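Local coordinates for protein DyP (Bjerkandera adusta, PDB 3VXJ) that binds heme b and, as a dye-decolorizing peroxidase, probably uses hydrogen peroxide to oxidise dyes and phenolic compounds, at residues P392-V402 with T413-P422; L41-T50 with L64-S72. All blocks are in the same frame, centred on the assembly; numbering follows the deposited sequence.

Interaction 1 of 2, residues P392-V402 with T413-P422; sequences PIIGQTTPRTV and TFTVPLFVIP. With HEM (protoporphyrin IX containing Fe), chain B.
Arg400 starts with CG beside its own backbone N (chi1 -56°), runs extended to CD and then bends (chi3 77°), which swings its guanidinium alongside the carbonyl of Val416. It stands at the open end of a small antiparallel beta hairpin, strands 401-403 and 413-415, as the centre of an inverse gamma turn. Val402 and Phe414 form the hydrogen-bonded pair, Val402 N reaching Phe414 O and Phe414 N reaching Val402 O at 2.8 Å each; Val416 N then adds a bond to Arg400 O, 2.9 Å. Beyond this point the chains diverge and the arginine spans them. Arg400 NH1 bonds to Val416 O at 3.0 Å, coming from above that carbonyl plane, while NE and NH2 share Gly395 O side-on and NH1 and NH2 converge end-on on Pro392 O. Five bonds to three carbonyls fix the rotation of the group and would probably stabilise its positive charge in this buried place; arginine suits it because its N-H groups fan out in one plane. Leu418 lays CD1 over one guanidinium face, 3.5 Å from Arg400 NE. On the more open side of the hairpin, Thr401 OG1 and Thr415 OG1 share a 3.1 Å hydrogen bond. A water holds the wider part of the junction together, donating to Pro392 O and Ile393 O and accepting from Phe419 N. At the heme end, branched apolar residues fit the porphyrin: Ile394 and Val420 lie side by side, Ile394 CG2 being 3.7 Å from Val420 CG1 and equally far from vinyl carbon CAB of the heme.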
loop_
_atom_site.group_PDB
_atom_site.type_symbol
_atom_site.label_atom_id
_atom_site.label_comp_id
_atom_site.label_asym_id
_atom_site.label_seq_id
_atom_site.Cartn_x
_atom_site.Cartn_y
_atom_site.Cartn_z
ATOM N N PRO A 392 -1.062 12.952 9.344
ATOM C CA PRO A 392 -0.595 14.004 8.430
ATOM C C PRO A 392 -0.254 13.571 7.005
ATOM O O PRO A 392 -0.277 14.423 6.115
ATOM C CB PRO A 392 0.655 14.559 9.129
ATOM C CG PRO A 392 1.115 13.431 10.025
ATOM C CD PRO A 392 -0.165 12.798 10.506
ATOM N N ILE A 393 0.066 12.295 6.779
ATOM C CA ILE A 393 0.430 11.840 5.442
ATOM C C ILE A 393 -0.803 11.533 4.591
ATOM O O ILE A 393 -0.946 12.096 3.499
ATOM C CB ILE A 393 1.427 10.660 5.502
ATOM C CG1 ILE A 393 2.658 11.031 6.361
ATOM C CG2 ILE A 393 1.850 10.204 4.101
ATOM C CD1 ILE A 393 3.347 12.367 6.005
ATOM N N ILE A 394 -1.693 10.664 5.073
ATOM C CA ILE A 394 -2.867 10.279 4.266
ATOM C C ILE A 394 -4.231 10.501 4.925
ATOM O O ILE A 394 -5.247 10.169 4.339
ATOM C CB ILE A 394 -2.756 8.848 3.617
ATOM C CG1 ILE A 394 -2.287 7.792 4.615
ATOM C CG2 ILE A 394 -1.844 8.884 2.384
ATOM C CD1 ILE A 394 -3.372 7.314 5.561
ATOM N N GLY A 395 -4.274 11.077 6.123
ATOM C CA GLY A 395 -5.563 11.415 6.737
ATOM C C GLY A 395 -6.298 12.462 5.914
ATOM O O GLY A 395 -5.691 13.424 5.432
ATOM N N GLN A 396 -7.608 12.306 5.747
ATOM C CA GLN A 396 -8.330 13.192 4.817
ATOM C C GLN A 396 -9.375 14.155 5.386
ATOM O O GLN A 396 -9.879 15.034 4.674
ATOM C CB GLN A 396 -8.840 12.412 3.611
ATOM C CG GLN A 396 -7.680 11.982 2.726
ATOM C CD GLN A 396 -8.116 11.520 1.369
ATOM O OE1 GLN A 396 -7.686 12.069 0.353
ATOM N NE2 GLN A 396 -8.969 10.505 1.330
ATOM N N THR A 397 -9.682 13.994 6.662
ATOM C CA THR A 397 -10.639 14.828 7.372
ATOM C C THR A 397 -10.129 16.263 7.465
ATOM O O THR A 397 -8.940 16.486 7.728
ATOM C CB THR A 397 -10.787 14.265 8.786
ATOM O OG1 THR A 397 -11.078 12.862 8.709
ATOM C CG2 THR A 397 -11.860 14.984 9.584
ATOM N N THR A 398 -11.027 17.228 7.271
ATOM C CA THR A 398 -10.673 18.639 7.418
ATOM C C THR A 398 -11.341 19.240 8.654
ATOM O O THR A 398 -12.500 18.932 8.940
ATOM C CB THR A 398 -11.048 19.463 6.176
ATOM O OG1 THR A 398 -12.455 19.370 5.950
ATOM C CG2 THR A 398 -10.302 18.966 4.943
ATOM N N PRO A 399 -10.612 20.098 9.397
ATOM C CA PRO A 399 -9.231 20.501 9.129
ATOM C C PRO A 399 -8.238 19.373 9.407
ATOM O O PRO A 399 -8.481 18.537 10.284
ATOM C CB PRO A 399 -9.009 21.654 10.116
ATOM C CG PRO A 399 -9.922 21.350 11.242
ATOM C CD PRO A 399 -11.151 20.781 10.588
ATOM N N ARG A 400 -7.135 19.358 8.661
ATOM C CA ARG A 400 -6.099 18.328 8.822
ATOM C C ARG A 400 -5.177 18.689 9.985
ATOM O O ARG A 400 -3.979 18.968 9.804
ATOM C CB ARG A 400 -5.285 18.146 7.532
ATOM C CG ARG A 400 -6.109 17.807 6.301
ATOM C CD ARG A 400 -5.233 17.414 5.129
ATOM N NE ARG A 400 -4.734 16.053 5.270
ATOM C CZ ARG A 400 -3.464 15.708 5.508
ATOM N NH1 ARG A 400 -2.504 16.610 5.619
ATOM N NH2 ARG A 400 -3.152 14.433 5.603
ATOM N N THR A 401 -5.743 18.687 11.187
ATOM C CA THR A 401 -5.017 19.109 12.374
ATOM C C THR A 401 -4.514 17.890 13.131
ATOM O O THR A 401 -5.277 16.960 13.408
ATOM C CB THR A 401 -5.899 20.022 13.250
ATOM O OG1 THR A 401 -6.312 21.138 12.456
ATOM C CG2 THR A 401 -5.136 20.534 14.459
ATOM N N VAL A 402 -3.220 17.898 13.447
ATOM C CA VAL A 402 -2.601 16.832 14.225
ATOM C C VAL A 402 -1.827 17.418 15.413
ATOM O O VAL A 402 -1.176 18.452 15.288
ATOM C CB VAL A 402 -1.691 15.935 13.336
ATOM C CG1 VAL A 402 -0.516 16.722 12.764
ATOM C CG2 VAL A 402 -1.219 14.697 14.096
ATOM N N THR A 413 -0.688 22.163 18.059
ATOM C CA THR A 413 -1.280 21.500 16.905
ATOM C C THR A 413 -0.680 22.019 15.607
ATOM O O THR A 413 -0.302 23.189 15.488
ATOM C CB THR A 413 -2.814 21.642 16.876
ATOM O OG1 THR A 413 -3.159 23.010 16.691
ATOM C CG2 THR A 413 -3.430 21.130 18.174
ATOM N N PHE A 414 -0.586 21.117 14.642
ATOM C CA PHE A 414 -0.113 21.440 13.311
ATOM C C PHE A 414 -1.274 21.217 12.346
ATOM O O PHE A 414 -1.903 20.155 12.369
ATOM C CB PHE A 414 1.078 20.539 12.940
ATOM C CG PHE A 414 2.335 20.811 13.736
ATOM C CD1 PHE A 414 3.453 21.371 13.120
ATOM C CD2 PHE A 414 2.412 20.482 15.092
ATOM C CE1 PHE A 414 4.620 21.614 13.839
ATOM C CE2 PHE A 414 3.576 20.739 15.827
ATOM C CZ PHE A 414 4.679 21.301 15.195
ATOM N N THR A 415 -1.574 22.214 11.520
ATOM C CA THR A 415 -2.552 22.040 10.449
ATOM C C THR A 415 -1.770 21.842 9.156
ATOM O O THR A 415 -1.079 22.739 8.672
ATOM C CB THR A 415 -3.555 23.209 10.373
ATOM O OG1 THR A 415 -4.282 23.285 11.607
ATOM C CG2 THR A 415 -4.550 22.997 9.231
ATOM N N VAL A 416 -1.870 20.637 8.616
ATOM C CA VAL A 416 -0.934 20.170 7.603
ATOM C C VAL A 416 -1.615 20.182 6.230
ATOM O O VAL A 416 -2.666 19.565 6.059
ATOM C CB VAL A 416 -0.431 18.753 7.967
ATOM C CG1 VAL A 416 0.605 18.271 6.963
ATOM C CG2 VAL A 416 0.153 18.735 9.384
ATOM N N PRO A 417 -1.032 20.895 5.246
ATOM C CA PRO A 417 -1.575 20.798 3.885
ATOM C C PRO A 417 -1.555 19.348 3.406
ATOM O O PRO A 417 -0.672 18.584 3.803
ATOM C CB PRO A 417 -0.583 21.618 3.050
ATOM C CG PRO A 417 0.076 22.534 4.007
ATOM C CD PRO A 417 0.147 21.775 5.305
ATOM N N LEU A 418 -2.502 18.968 2.553
ATOM C CA LEU A 418 -2.492 17.617 1.997
ATOM C C LEU A 418 -1.398 17.498 0.936
ATOM O O LEU A 418 -1.389 18.246 -0.046
ATOM C CB LEU A 418 -3.864 17.252 1.421
ATOM C CG LEU A 418 -4.094 15.791 0.993
ATOM C CD1 LEU A 418 -3.861 14.766 2.106
ATOM C CD2 LEU A 418 -5.498 15.621 0.402
ATOM N N PHE A 419 -0.465 16.573 1.149
ATOM C CA PHE A 419 0.646 16.360 0.220
ATOM C C PHE A 419 0.475 15.098 -0.625
ATOM O O PHE A 419 1.333 14.778 -1.462
ATOM C CB PHE A 419 1.975 16.270 0.972
ATOM C CG PHE A 419 2.260 17.437 1.866
ATOM C CD1 PHE A 419 2.399 18.716 1.338
ATOM C CD2 PHE A 419 2.423 17.250 3.227
ATOM C CE1 PHE A 419 2.676 19.807 2.172
ATOM C CE2 PHE A 419 2.700 18.335 4.072
ATOM C CZ PHE A 419 2.823 19.606 3.540
ATOM N N VAL A 420 -0.621 14.384 -0.384
ATOM C CA VAL A 420 -0.919 13.125 -1.055
ATOM C C VAL A 420 -2.319 13.248 -1.637
ATOM O O VAL A 420 -3.292 13.395 -0.902
ATOM C CB VAL A 420 -0.856 11.923 -0.080
ATOM C CG1 VAL A 420 -1.261 10.639 -0.792
ATOM C CG2 VAL A 420 0.552 11.780 0.518
ATOM N N ILE A 421 -2.417 13.210 -2.961
ATOM C CA ILE A 421 -3.670 13.473 -3.652
ATOM C C ILE A 421 -4.158 12.200 -4.340
ATOM O O ILE A 421 -3.488 11.701 -5.246
ATOM C CB ILE A 421 -3.485 14.562 -4.732
ATOM C CG1 ILE A 421 -2.780 15.808 -4.165
ATOM C CG2 ILE A 421 -4.823 14.925 -5.377
ATOM C CD1 ILE A 421 -3.565 16.576 -3.106
ATOM N N PRO A 422 -5.309 11.651 -3.910
ATOM C CA PRO A 422 -5.851 10.495 -4.633
ATOM C C PRO A 422 -6.352 10.899 -6.017
ATOM O O PRO A 422 -7.169 11.821 -6.149
ATOM C CB PRO A 422 -7.016 10.030 -3.738
ATOM C CG PRO A 422 -6.751 10.663 -2.383
ATOM C CD PRO A 422 -6.102 11.979 -2.708
HETATM C CHA HEM B . 3.913 2.081 6.461
HETATM C CHB HEM B . 4.516 5.637 3.243
HETATM C CHC HEM B . -0.187 5.484 2.124
HETATM C CHD HEM B . -0.812 1.902 5.310
HETATM C C1A HEM B . 4.477 3.078 5.715
HETATM C C2A HEM B . 5.854 3.510 5.798
HETATM C C3A HEM B . 6.014 4.506 4.909
HETATM C C4A HEM B . 4.756 4.703 4.225
HETATM C CMA HEM B . 7.301 5.300 4.612
HETATM C CAA HEM B . 6.893 2.953 6.796
HETATM C CBA HEM B . 7.676 1.731 6.311
HETATM C CGA HEM B . 6.867 0.455 6.278
HETATM O O1A HEM B . 6.523 -0.103 7.342
HETATM O O2A HEM B . 6.588 -0.033 5.148
HETATM C C1B HEM B . 3.300 5.901 2.644
HETATM C C2B HEM B . 3.060 6.893 1.618
HETATM C C3B HEM B . 1.752 6.847 1.303
HETATM C C4B HEM B . 1.146 5.815 2.117
HETATM C CMB HEM B . 4.151 7.824 1.045
HETATM C CAB HEM B . 0.985 7.681 0.255
HETATM C CBB HEM B . 1.594 8.241 -0.792
HETATM C C1C HEM B . -0.769 4.533 2.924
HETATM C C2C HEM B . -2.185 4.224 2.979
HETATM C C3C HEM B . -2.361 3.240 3.874
HETATM C C4C HEM B . -1.057 2.900 4.401
HETATM C CMC HEM B . -3.257 4.924 2.122
HETATM C CAC HEM B . -3.674 2.534 4.304
HETATM C CBC HEM B . -4.829 3.203 4.422
HETATM C C1D HEM B . 0.409 1.588 5.850
HETATM C C2D HEM B . 0.629 0.460 6.722
HETATM C C3D HEM B . 2.080 0.524 7.086
HETATM C C4D HEM B . 2.607 1.674 6.397
HETATM C CMD HEM B . -0.366 -0.598 7.224
HETATM C CAD HEM B . 2.787 -0.463 8.028
HETATM C CBD HEM B . 2.493 -0.018 9.457
HETATM C CGD HEM B . 3.106 -0.952 10.466
HETATM O O1D HEM B . 3.818 -0.446 11.375
HETATM O O2D HEM B . 2.891 -2.182 10.375
HETATM N NA HEM B . 3.839 3.840 4.769
HETATM N NB HEM B . 2.099 5.276 2.957
HETATM N NC HEM B . -0.121 3.730 3.834
HETATM N ND HEM B . 1.606 2.272 5.649
HETATM FE FE HEM B . 1.839 3.833 4.347
HETATM O O HOH W 1 -0.028 14.721 3.276
HETATM O O HOH W 2 -4.782 11.643 0.553
HETATM O O HOH W 3 2.318 2.483 2.961
#

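Interaction 2 of 2, residues L41-T50 with L64-S72; sequences LKTYVPERIT and LAFVNLGFS
Val67 meets the end of the helix with every atom of its side chain. Val67 CB lies against Arg48 O at 3.5 Å; CG1, anti to the backbone N (chi1 -171°), reaches the edge of the Tyr44 ring, 3.4 Å from its OH, and also touches Ile49 CD1; CG2 comes to the same hydroxyl beside CG1, 3.6 Å from Tyr44 OH. A compact branched residue can thus fill the angle between the tyrosine and the last helical carbonyl. Tyr44 itself crosses the valine at about a right angle and meets Phe142 edge-to-face further on. Where the helix has ended, Thr50 takes up the strand's backbone: Thr50 N bonds to Val67 O at 2.9 Å, and Thr50 OG1 accepts from Val67 N at 3.0 Å, a hydroxyl standing in for a strand carbonyl. This is the ferredoxin-like half of a DyP-type alpha+beta barrel: helix 34-48 follows strand 23-31 and the chain then returns as the edge strand 65-71; the axis of 41-48 makes an angle of 136° with that strand. Asn68 completes the junction. Asn68 ND2 meets a lone pair of Thr50 O at 3.0 Å, nearly in the amide plane, and also bonds to Val67 O from above that carbonyl, 2.7 Å away, while OD1 accepts from Asp14 N. A leucine in its place would probably leave Thr50 O and Asp14 N each without this polar mate. Along the strand, Ile49 sends CD1 over Leu69 CB. Farther back on the helix, the two leucine side chains cross obliquely, and Leu41 CD1 presses on Leu69 CD2 at 3.5 Å, tighter than the usual contact between methyl groups.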
loop_
_atom_site.group_PDB
_atom_site.type_symbol
_atom_site.label_atom_id
_atom_site.label_comp_id
_atom_site.label_asym_id
_atom_site.label_seq_id
_atom_site.Cartn_x
_atom_site.Cartn_y
_atom_site.Cartn_z
ATOM N N LEU A 41 -7.280 -16.356 -21.652
ATOM C CA LEU A 41 -6.871 -16.495 -20.256
ATOM C C LEU A 41 -6.323 -17.889 -19.957
ATOM O O LEU A 41 -5.309 -18.024 -19.271
ATOM C CB LEU A 41 -8.032 -16.160 -19.317
ATOM C CG LEU A 41 -7.679 -16.084 -17.829
ATOM C CD1 LEU A 41 -6.614 -15.021 -17.584
ATOM C CD2 LEU A 41 -8.906 -15.791 -16.999
ATOM N N LYS A 42 -6.988 -18.917 -20.479
ATOM C CA LYS A 42 -6.526 -20.291 -20.315
ATOM C C LYS A 42 -5.159 -20.521 -20.960
ATOM O O LYS A 42 -4.371 -21.317 -20.460
ATOM C CB LYS A 42 -7.568 -21.280 -20.839
ATOM C CG LYS A 42 -8.770 -21.425 -19.912
ATOM C CD LYS A 42 -9.886 -22.257 -20.534
ATOM C CE LYS A 42 -10.832 -22.781 -19.465
ATOM N NZ LYS A 42 -11.976 -23.562 -20.029
ATOM N N THR A 43 -4.886 -19.819 -22.059
ATOM C CA THR A 43 -3.566 -19.821 -22.690
ATOM C C THR A 43 -2.540 -19.095 -21.820
ATOM O O THR A 43 -1.412 -19.559 -21.630
ATOM C CB THR A 43 -3.612 -19.109 -24.062
ATOM O OG1 THR A 43 -4.579 -19.747 -24.902
ATOM C CG2 THR A 43 -2.259 -19.153 -24.743
ATOM N N TYR A 44 -2.946 -17.942 -21.308
ATOM C CA TYR A 44 -2.048 -17.029 -20.613
ATOM C C TYR A 44 -1.590 -17.527 -19.238
ATOM O O TYR A 44 -0.407 -17.440 -18.907
ATOM C CB TYR A 44 -2.728 -15.663 -20.492
ATOM C CG TYR A 44 -1.802 -14.558 -20.057
ATOM C CD1 TYR A 44 -0.920 -13.978 -20.964
ATOM C CD2 TYR A 44 -1.812 -14.087 -18.743
ATOM C CE1 TYR A 44 -0.065 -12.966 -20.573
ATOM C CE2 TYR A 44 -0.960 -13.080 -18.334
ATOM C CZ TYR A 44 -0.091 -12.520 -19.253
ATOM O OH TYR A 44 0.762 -11.522 -18.863
ATOM N N VAL A 45 -2.519 -18.064 -18.452
ATOM C CA VAL A 45 -2.252 -18.325 -17.035
ATOM C C VAL A 45 -1.061 -19.262 -16.775
ATOM O O VAL A 45 -0.144 -18.877 -16.051
ATOM C CB VAL A 45 -3.532 -18.756 -16.270
ATOM C CG1 VAL A 45 -3.198 -19.264 -14.860
ATOM C CG2 VAL A 45 -4.502 -17.606 -16.194
ATOM N N PRO A 46 -1.047 -20.468 -17.386
ATOM C CA PRO A 46 0.072 -21.373 -17.100
ATOM C C PRO A 46 1.425 -20.822 -17.541
ATOM O O PRO A 46 2.454 -21.202 -16.983
ATOM C CB PRO A 46 -0.268 -22.637 -17.910
ATOM C CG PRO A 46 -1.244 -22.184 -18.940
ATOM C CD PRO A 46 -2.026 -21.088 -18.299
ATOM N N GLU A 47 1.416 -19.927 -18.527
ATOM C CA GLU A 47 2.642 -19.360 -19.089
ATOM C C GLU A 47 3.222 -18.191 -18.295
ATOM O O GLU A 47 4.441 -18.036 -18.214
ATOM C CB GLU A 47 2.412 -18.915 -20.543
ATOM C CG GLU A 47 1.988 -20.028 -21.500
ATOM C CD GLU A 47 2.858 -21.275 -21.412
ATOM O OE1 GLU A 47 4.097 -21.166 -21.555
ATOM O OE2 GLU A 47 2.296 -22.376 -21.205
ATOM N N ARG A 48 2.344 -17.376 -17.719
ATOM C CA ARG A 48 2.734 -16.048 -17.240
ATOM C C ARG A 48 2.398 -15.705 -15.790
ATOM O O ARG A 48 3.044 -14.838 -15.201
ATOM C CB ARG A 48 2.135 -14.971 -18.149
ATOM C CG ARG A 48 2.618 -15.027 -19.602
ATOM C CD ARG A 48 4.030 -14.485 -19.752
ATOM N NE ARG A 48 4.425 -14.418 -21.156
ATOM C CZ ARG A 48 5.420 -15.109 -21.703
ATOM N NH1 ARG A 48 6.162 -15.926 -20.964
ATOM N NH2 ARG A 48 5.683 -14.968 -22.995
ATOM N N ILE A 49 1.376 -16.337 -15.221
ATOM C CA ILE A 49 0.927 -15.926 -13.884
ATOM C C ILE A 49 1.839 -16.518 -12.813
ATOM O O ILE A 49 1.970 -17.740 -12.696
ATOM C CB ILE A 49 -0.563 -16.240 -13.627
ATOM C CG1 ILE A 49 -1.466 -15.451 -14.600
ATOM C CG2 ILE A 49 -0.932 -15.954 -12.158
ATOM C CD1 ILE A 49 -1.521 -13.923 -14.398
ATOM N N THR A 50 2.455 -15.631 -12.040
ATOM C CA THR A 50 3.527 -15.976 -11.119
ATOM C C THR A 50 3.033 -16.261 -9.705
ATOM O O THR A 50 2.418 -15.396 -9.068
ATOM C CB THR A 50 4.565 -14.841 -11.093
ATOM O OG1 THR A 50 4.854 -14.436 -12.439
ATOM C CG2 THR A 50 5.837 -15.300 -10.415
ATOM N N LEU A 64 11.752 -13.335 -16.368
ATOM C CA LEU A 64 12.192 -11.952 -16.484
ATOM C C LEU A 64 11.140 -10.985 -15.944
ATOM O O LEU A 64 11.470 -9.906 -15.463
ATOM C CB LEU A 64 12.511 -11.623 -17.939
ATOM C CG LEU A 64 13.171 -10.271 -18.210
ATOM C CD1 LEU A 64 14.518 -10.158 -17.498
ATOM C CD2 LEU A 64 13.345 -10.087 -19.703
ATOM N N ALA A 65 9.876 -11.382 -16.034
ATOM C CA ALA A 65 8.793 -10.608 -15.452
ATOM C C ALA A 65 7.821 -11.498 -14.697
ATOM O O ALA A 65 7.585 -12.648 -15.067
ATOM C CB ALA A 65 8.072 -9.795 -16.523
ATOM N N PHE A 66 7.261 -10.939 -13.629
ATOM C CA PHE A 66 6.201 -11.577 -12.871
ATOM C C PHE A 66 4.897 -10.953 -13.324
ATOM O O PHE A 66 4.826 -9.736 -13.530
ATOM C CB PHE A 66 6.368 -11.314 -11.369
ATOM C CG PHE A 66 7.715 -11.704 -10.808
ATOM C CD1 PHE A 66 8.421 -12.800 -11.307
ATOM C CD2 PHE A 66 8.266 -10.984 -9.748
ATOM C CE1 PHE A 66 9.658 -13.161 -10.770
ATOM C CE2 PHE A 66 9.506 -11.340 -9.203
ATOM C CZ PHE A 66 10.202 -12.433 -9.718
ATOM N N VAL A 67 3.853 -11.763 -13.457
ATOM C CA VAL A 67 2.526 -11.221 -13.774
ATOM C C VAL A 67 1.472 -11.756 -12.814
ATOM O O VAL A 67 1.409 -12.951 -12.540
ATOM C CB VAL A 67 2.089 -11.502 -15.240
ATOM C CG1 VAL A 67 0.806 -10.716 -15.571
ATOM C CG2 VAL A 67 3.211 -11.142 -16.219
ATOM N N ASN A 68 0.673 -10.837 -12.271
ATOM C CA ASN A 68 -0.517 -11.176 -11.505
ATOM C C ASN A 68 -1.731 -10.495 -12.142
ATOM O O ASN A 68 -1.585 -9.587 -12.966
ATOM C CB ASN A 68 -0.367 -10.758 -10.038
ATOM C CG ASN A 68 0.473 -11.739 -9.195
ATOM O OD1 ASN A 68 0.599 -11.536 -7.988
ATOM N ND2 ASN A 68 1.067 -12.780 -9.817
ATOM N N LEU A 69 -2.926 -10.940 -11.761
ATOM C CA LEU A 69 -4.149 -10.521 -12.428
ATOM C C LEU A 69 -5.313 -10.454 -11.450
ATOM O O LEU A 69 -5.622 -11.430 -10.758
ATOM C CB LEU A 69 -4.471 -11.477 -13.587
ATOM C CG LEU A 69 -5.794 -11.329 -14.353
ATOM C CD1 LEU A 69 -5.898 -9.980 -15.063
ATOM C CD2 LEU A 69 -5.918 -12.456 -15.356
ATOM N N GLY A 70 -5.950 -9.287 -11.400
ATOM C CA GLY A 70 -7.140 -9.086 -10.582
ATOM C C GLY A 70 -8.319 -8.583 -11.391
ATOM O O GLY A 70 -8.158 -7.997 -12.467
ATOM N N PHE A 71 -9.515 -8.812 -10.857
ATOM C CA PHE A 71 -10.766 -8.404 -11.492
ATOM C C PHE A 71 -11.596 -7.521 -10.588
ATOM O O PHE A 71 -11.664 -7.742 -9.385
ATOM C CB PHE A 71 -11.599 -9.638 -11.867
ATOM C CG PHE A 71 -10.964 -10.484 -12.919
ATOM C CD1 PHE A 71 -11.142 -10.187 -14.265
ATOM C CD2 PHE A 71 -10.143 -11.548 -12.566
ATOM C CE1 PHE A 71 -10.525 -10.953 -15.249
ATOM C CE2 PHE A 71 -9.523 -12.329 -13.548
ATOM C CZ PHE A 71 -9.722 -12.025 -14.888
ATOM N N SER A 72 -12.242 -6.529 -11.180
ATOM C CA SER A 72 -13.225 -5.730 -10.477
ATOM C C SER A 72 -14.549 -6.487 -10.489
ATOM O O SER A 72 -14.694 -7.491 -11.173
ATOM C CB SER A 72 -13.400 -4.397 -11.193
ATOM O OG SER A 72 -14.106 -4.609 -12.406
HETATM O O HOH W 4 5.683 -14.343 -16.079
#

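In the fold
Interactions 1 and 2 lie on opposite sides of the chain's centre, their centres 38 Å apart and their nearest atoms about 17 Å apart, so they do not touch. Each borders one of two four-stranded antiparallel sheets of the same strand order, as expected for the two related halves of a DyP-type peroxidase. Strand 420-430 connects them: it begins within interaction 1, beside the heme, and farther along Phe429 shares a backbone hydrogen bond with Phe71 of interaction 2. Interaction 1 contributes to the heme pocket, the Ile394 side chain lying about 3 Å from that of His308, the axial iron ligand, whereas interaction 2 is structural packing away from the annotated sites.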